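Local coordinates for glycosyl hydrolase family 2, TIM barrel domain protein (Parabacteroides merdae ATCC 43184, PDB 6DXU), which probably hydrolyses beta-D-glucuronides as a gut bacterial beta-glucuronidase of glycoside hydrolase family 2, at residues D[591-596]-D[613-618]; D[349-354]-D[617-622]. All blocks are in the same frame, centred on the assembly; numbering follows the deposited sequence.

Contact 1 of 2, residues D[591-596]-D[613-618]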
loop_
_atom_site.group_PDB
_atom_site.type_symbol
_atom_site.label_atom_id
_atom_site.label_comp_id
_atom_site.label_asym_id
_atom_site.label_seq_id
_atom_site.Cartn_x
_atom_site.Cartn_y
_atom_site.Cartn_z
ATOM N N TRP D 591 25.630 13.508 36.495
ATOM C CA TRP D 591 25.635 12.987 35.124
ATOM C C TRP D 591 27.054 12.799 34.591
ATOM O O TRP D 591 27.767 13.796 34.394
ATOM C CB TRP D 591 24.869 13.912 34.161
ATOM C CG TRP D 591 24.971 13.422 32.735
ATOM C CD1 TRP D 591 25.969 13.687 31.832
ATOM C CD2 TRP D 591 24.061 12.528 32.071
ATOM N NE1 TRP D 591 25.726 13.018 30.641
ATOM C CE2 TRP D 591 24.557 12.311 30.763
ATOM C CE3 TRP D 591 22.863 11.916 32.447
ATOM C CZ2 TRP D 591 23.904 11.492 29.845
ATOM C CZ3 TRP D 591 22.208 11.098 31.524
ATOM C CH2 TRP D 591 22.733 10.900 30.238
ATOM N N PRO D 592 27.501 11.577 34.269
ATOM C CA PRO D 592 26.948 10.263 34.578
ATOM C C PRO D 592 27.861 9.551 35.560
ATOM O O PRO D 592 28.886 10.102 35.985
ATOM C CB PRO D 592 27.005 9.551 33.238
ATOM C CG PRO D 592 28.385 9.999 32.724
ATOM C CD PRO D 592 28.548 11.454 33.232
ATOM N N PHE D 593 27.534 8.298 35.865
ATOM C CA PHE D 593 28.440 7.488 36.668
ATOM C C PHE D 593 29.719 7.163 35.904
ATOM O O PHE D 593 30.828 7.250 36.455
ATOM C CB PHE D 593 27.737 6.205 37.095
ATOM C CG PHE D 593 28.558 5.338 37.996
ATOM C CD1 PHE D 593 28.959 5.799 39.236
ATOM C CD2 PHE D 593 28.904 4.052 37.614
ATOM C CE1 PHE D 593 29.701 4.997 40.085
ATOM C CE2 PHE D 593 29.634 3.243 38.451
ATOM C CZ PHE D 593 30.036 3.708 39.696
ATOM N N LYS D 594 29.583 6.743 34.643
ATOM C CA LYS D 594 30.696 6.198 33.876
ATOM C C LYS D 594 30.812 6.900 32.532
ATOM O O LYS D 594 29.796 7.144 31.864
ATOM C CB LYS D 594 30.518 4.683 33.672
ATOM C CG LYS D 594 31.685 3.991 32.980
ATOM C CD LYS D 594 31.420 2.505 32.814
ATOM C CE LYS D 594 30.489 2.271 31.600
ATOM N NZ LYS D 594 29.950 0.864 31.553
ATOM N N ASP D 595 32.055 7.229 32.138
ATOM C CA ASP D 595 32.311 7.748 30.788
ATOM C C ASP D 595 31.595 6.890 29.752
ATOM O O ASP D 595 31.582 5.658 29.858
ATOM C CB ASP D 595 33.816 7.732 30.467
ATOM C CG ASP D 595 34.622 8.804 31.214
ATOM O OD1 ASP D 595 34.049 9.669 31.920
ATOM O OD2 ASP D 595 35.864 8.769 31.075
ATOM N N PHE D 596 31.027 7.538 28.727
ATOM C CA PHE D 596 30.314 6.835 27.672
ATOM C C PHE D 596 30.538 7.546 26.347
ATOM O O PHE D 596 30.846 8.741 26.294
ATOM C CB PHE D 596 28.810 6.749 27.955
ATOM C CG PHE D 596 28.134 8.082 27.962
ATOM C CD1 PHE D 596 27.566 8.604 26.805
ATOM C CD2 PHE D 596 28.093 8.831 29.125
ATOM C CE1 PHE D 596 26.951 9.846 26.816
ATOM C CE2 PHE D 596 27.497 10.080 29.149
ATOM C CZ PHE D 596 26.909 10.585 27.981
ATOM N N GLY D 613 32.135 11.159 33.568
ATOM C CA GLY D 613 31.964 10.097 34.536
ATOM C C GLY D 613 32.925 10.234 35.702
ATOM O O GLY D 613 33.948 10.906 35.620
ATOM N N VAL D 614 32.548 9.623 36.829
ATOM C CA VAL D 614 33.490 9.437 37.925
ATOM C C VAL D 614 34.166 8.088 37.818
ATOM O O VAL D 614 35.019 7.744 38.650
ATOM C CB VAL D 614 32.789 9.637 39.284
ATOM C CG1 VAL D 614 32.140 10.999 39.319
ATOM C CG2 VAL D 614 31.778 8.533 39.564
ATOM N N VAL D 615 33.818 7.319 36.798
ATOM C CA VAL D 615 34.445 6.046 36.491
ATOM C C VAL D 615 34.764 6.050 35.004
ATOM O O VAL D 615 33.986 6.582 34.201
ATOM C CB VAL D 615 33.511 4.878 36.871
ATOM C CG1 VAL D 615 34.117 3.560 36.462
ATOM C CG2 VAL D 615 33.227 4.908 38.393
ATOM N N GLU D 616 35.920 5.490 34.637
ATOM C CA GLU D 616 36.273 5.389 33.226
ATOM C C GLU D 616 35.428 4.315 32.542
ATOM O O GLU D 616 34.829 3.448 33.187
ATOM C CB GLU D 616 37.763 5.050 33.055
ATOM C CG GLU D 616 38.745 6.070 33.697
ATOM C CD GLU D 616 40.202 5.697 33.425
ATOM O OE1 GLU D 616 40.559 5.558 32.237
ATOM O OE2 GLU D 616 40.976 5.515 34.391
ATOM N N ARG D 617 35.426 4.356 31.210
ATOM C CA ARG D 617 34.554 3.499 30.415
ATOM C C ARG D 617 34.896 2.021 30.561
ATOM O O ARG D 617 34.097 1.170 30.148
ATOM C CB ARG D 617 34.612 3.954 28.942
ATOM C CG ARG D 617 33.491 3.439 28.057
ATOM C CD ARG D 617 33.508 4.143 26.691
ATOM N NE ARG D 617 32.514 3.619 25.753
ATOM C CZ ARG D 617 32.818 2.890 24.680
ATOM N NH1 ARG D 617 34.093 2.594 24.401
ATOM N NH2 ARG D 617 31.846 2.459 23.880
ATOM N N ASP D 618 36.044 1.693 31.169
ATOM C CA ASP D 618 36.441 0.315 31.418
ATOM C C ASP D 618 36.308 -0.090 32.890
ATOM O O ASP D 618 36.858 -1.125 33.288
ATOM C CB ASP D 618 37.880 0.100 30.938
ATOM C CG ASP D 618 38.901 0.881 31.762
ATOM O OD1 ASP D 618 38.513 1.640 32.687
ATOM O OD2 ASP D 618 40.102 0.751 31.461
HETATM O O HOH W 1 36.821 6.618 29.867
#
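Asp595 binds the 613-618 loop through backbone and side chain. Its N donates to Val615 O at 2.9 Å in a nearly straight bond (165°), part of a single beta bridge between Lys594 and Val615. Its OD1 takes a weak bond from Gly613 N and a salt bridge from Lys622, while OD2 accepts from a water that in turn accepts from Arg617 N. Phe593 O receives two weak bonds, from Val614 N and Val615 N, each 3.0 Å long. Gly613 is pressed so close to Lys594 and Asp595 that a beta carbon would clash; its CA instead points a hydrogen at Pro592 O, 3.4 Å away, just past the cis peptide bond between Trp591 and Pro592. With CG anti to the backbone N (chi1 -176°), the Phe593 ring reaches the two valines: Val615 CG2 lies over one face in a CH-pi contact, 4.0 Å from the centroid, and Val614 CG2 comes within 3.9 Å of Phe593 CD1. A serine in place of Phe593 would probably leave a gap beside Val614 and Val615 and lose the CH-pi contact. The contact joins the loop after barrel strand 587-589 to the one leading into helix 623-632, with Phe593 also packed against Tyr625 of that helix and Met354 of helix 345-357.

Contact 2 of 2, residues D[349-354]-D[617-622]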
loop_
_atom_site.group_PDB
_atom_site.type_symbol
_atom_site.label_atom_id
_atom_site.label_comp_id
_atom_site.label_asym_id
_atom_site.label_seq_id
_atom_site.Cartn_x
_atom_site.Cartn_y
_atom_site.Cartn_z
ATOM N N ARG D 349 26.478 -6.371 36.729
ATOM C CA ARG D 349 26.559 -6.569 38.182
ATOM C C ARG D 349 27.736 -5.796 38.774
ATOM O O ARG D 349 27.610 -5.156 39.829
ATOM C CB ARG D 349 26.701 -8.058 38.520
ATOM C CG ARG D 349 25.548 -8.927 38.074
ATOM C CD ARG D 349 25.614 -10.353 38.635
ATOM N NE ARG D 349 24.867 -10.418 39.891
ATOM C CZ ARG D 349 23.534 -10.458 39.944
ATOM N NH1 ARG D 349 22.816 -10.456 38.814
ATOM N NH2 ARG D 349 22.913 -10.500 41.117
ATOM N N ARG D 350 28.892 -5.847 38.112
ATOM C CA ARG D 350 30.058 -5.127 38.624
ATOM C C ARG D 350 29.797 -3.630 38.669
ATOM O O ARG D 350 30.118 -2.965 39.666
ATOM C CB ARG D 350 31.289 -5.436 37.769
ATOM C CG ARG D 350 32.526 -4.621 38.142
ATOM C CD ARG D 350 33.755 -5.130 37.421
ATOM N NE ARG D 350 34.955 -4.368 37.767
ATOM C CZ ARG D 350 36.114 -4.467 37.118
ATOM N NH1 ARG D 350 36.224 -5.292 36.082
ATOM N NH2 ARG D 350 37.157 -3.735 37.498
ATOM N N GLU D 351 29.194 -3.082 37.604
ATOM C CA GLU D 351 28.924 -1.648 37.554
ATOM C C GLU D 351 27.956 -1.226 38.651
ATOM O O GLU D 351 28.154 -0.197 39.314
ATOM C CB GLU D 351 28.358 -1.243 36.182
ATOM C CG GLU D 351 28.273 0.271 36.051
ATOM C CD GLU D 351 27.813 0.737 34.688
ATOM O OE1 GLU D 351 28.164 0.086 33.679
ATOM O OE2 GLU D 351 27.103 1.760 34.631
ATOM N N MET D 352 26.866 -1.973 38.815
ATOM C CA MET D 352 25.875 -1.577 39.811
ATOM C C MET D 352 26.416 -1.762 41.223
ATOM O O MET D 352 26.102 -0.971 42.113
ATOM C CB MET D 352 24.576 -2.359 39.614
ATOM C CG MET D 352 23.892 -2.120 38.234
ATOM S SD MET D 352 23.628 -0.371 37.862
ATOM C CE MET D 352 22.505 0.056 39.201
ATOM N N ARG D 353 27.232 -2.792 41.439
ATOM C CA ARG D 353 27.900 -2.942 42.730
ATOM C C ARG D 353 28.838 -1.767 43.013
ATOM O O ARG D 353 28.899 -1.276 44.149
ATOM C CB ARG D 353 28.653 -4.272 42.761
ATOM C CG ARG D 353 29.580 -4.441 43.975
ATOM C CD ARG D 353 28.803 -5.070 45.115
ATOM N NE ARG D 353 28.385 -4.064 46.082
ATOM C CZ ARG D 353 27.372 -4.212 46.927
ATOM N NH1 ARG D 353 27.078 -3.240 47.780
ATOM N NH2 ARG D 353 26.642 -5.319 46.905
ATOM N N MET D 354 29.585 -1.308 41.995
ATOM C CA MET D 354 30.437 -0.129 42.152
ATOM C C MET D 354 29.631 1.104 42.545
ATOM O O MET D 354 30.083 1.913 43.368
ATOM C CB MET D 354 31.197 0.168 40.855
ATOM C CG MET D 354 32.450 -0.636 40.591
ATOM S SD MET D 354 33.264 0.039 39.110
ATOM C CE MET D 354 33.921 1.570 39.735
ATOM N N ARG D 617 35.426 4.356 31.210
ATOM C CA ARG D 617 34.554 3.499 30.415
ATOM C C ARG D 617 34.896 2.021 30.561
ATOM O O ARG D 617 34.097 1.170 30.148
ATOM C CB ARG D 617 34.612 3.954 28.942
ATOM C CG ARG D 617 33.491 3.439 28.057
ATOM C CD ARG D 617 33.508 4.143 26.691
ATOM N NE ARG D 617 32.514 3.619 25.753
ATOM C CZ ARG D 617 32.818 2.890 24.680
ATOM N NH1 ARG D 617 34.093 2.594 24.401
ATOM N NH2 ARG D 617 31.846 2.459 23.880
ATOM N N ASP D 618 36.044 1.693 31.169
ATOM C CA ASP D 618 36.441 0.315 31.418
ATOM C C ASP D 618 36.308 -0.090 32.890
ATOM O O ASP D 618 36.858 -1.125 33.288
ATOM C CB ASP D 618 37.880 0.100 30.938
ATOM C CG ASP D 618 38.901 0.881 31.762
ATOM O OD1 ASP D 618 38.513 1.640 32.687
ATOM O OD2 ASP D 618 40.102 0.751 31.461
ATOM N N PHE D 619 35.608 0.701 33.700
ATOM C CA PHE D 619 35.351 0.515 35.143
ATOM C C PHE D 619 36.469 1.067 36.034
ATOM O O PHE D 619 36.355 0.949 37.265
ATOM C CB PHE D 619 35.096 -0.950 35.555
ATOM C CG PHE D 619 33.793 -1.509 35.058
ATOM C CD1 PHE D 619 32.658 -0.711 35.020
ATOM C CD2 PHE D 619 33.700 -2.833 34.647
ATOM C CE1 PHE D 619 31.437 -1.220 34.568
ATOM C CE2 PHE D 619 32.485 -3.357 34.198
ATOM C CZ PHE D 619 31.352 -2.552 34.164
ATOM N N THR D 620 37.530 1.641 35.487
ATOM C CA THR D 620 38.576 2.177 36.361
ATOM C C THR D 620 38.039 3.401 37.087
ATOM O O THR D 620 37.651 4.374 36.430
ATOM C CB THR D 620 39.828 2.554 35.579
ATOM O OG1 THR D 620 40.239 1.445 34.774
ATOM C CG2 THR D 620 40.963 2.927 36.563
ATOM N N PRO D 621 38.005 3.409 38.415
ATOM C CA PRO D 621 37.509 4.594 39.122
ATOM C C PRO D 621 38.418 5.789 38.882
ATOM O O PRO D 621 39.644 5.661 38.846
ATOM C CB PRO D 621 37.534 4.166 40.596
ATOM C CG PRO D 621 37.753 2.685 40.592
ATOM C CD PRO D 621 38.449 2.349 39.337
ATOM N N LYS D 622 37.803 6.956 38.716
ATOM C CA LYS D 622 38.528 8.218 38.716
ATOM C C LYS D 622 38.669 8.727 40.149
ATOM O O LYS D 622 38.069 8.193 41.081
ATOM C CB LYS D 622 37.814 9.259 37.852
ATOM C CG LYS D 622 37.679 8.891 36.370
ATOM C CD LYS D 622 37.214 10.096 35.573
ATOM C CE LYS D 622 36.611 9.710 34.233
ATOM N NZ LYS D 622 36.016 10.911 33.566
HETATM O O HOH W 2 36.835 -1.138 38.946
#
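Phe619 from the loop before helix 623-632 packs on helix 345-357, which follows strand 323-331 of the TIM barrel and precedes parallel strand 362-364, as in a beta-alpha-beta crossover. Packing around the Phe619 ring carries most of the interface. The extended Arg350 chain runs over one face of the Phe619 ring, CD coming within 3.6 Å of CD2, and CD2 also lies over a face of the guanidinium; the two planes are 45° apart. Glu351 crosses the Phe619 side chain at about a right angle, its CB 3.5 Å from CE1, while OE1 meets the ring edge in plane. The carboxylate also has Arg332 as a salt-bridge partner. Met354 makes an oblique Met-aromatic contact, SD 5.0 Å from the ring centroid, and its bend at chi3 (73°) turns CE to Phe619 O and Pro621 CG. Among the polar links, one water bridges the segments, donating to Phe619 O and accepting from Arg350 NH2. Within the loop, Asp618 forms an Asx turn, with Phe619 at its middle: OD1 accepts from Thr620 N at 3.0 Å and Thr620 OG1 at 2.7 Å, both from the same face of the carboxylate plane.

Contacts 1 and 2 share Arg617 and Asp618, so one continuous loop, 613-622, meets both the 591-596 loop and helix 345-357; their centres lie about 8 Å apart. Two salt bridges tie them together: Lys594 NZ to Glu351 OE1 at 2.9 Å, and Asp595 OD1 to Lys622 NZ at 2.8 Å. Lys622 NZ also bonds to Gly613 O, while Val615 CG1 packs against Thr620 O. Together they join the loop after strand 587-589, the loop before helix 623-632 and helix 345-357. A bound bicine, whose pocket includes Arg523, Asp562 and Asp603, is about 13 Å from the Asp595 side chain, and a sodium ion about 10 Å from that of Arg617; neither is directly touched by the paired segments.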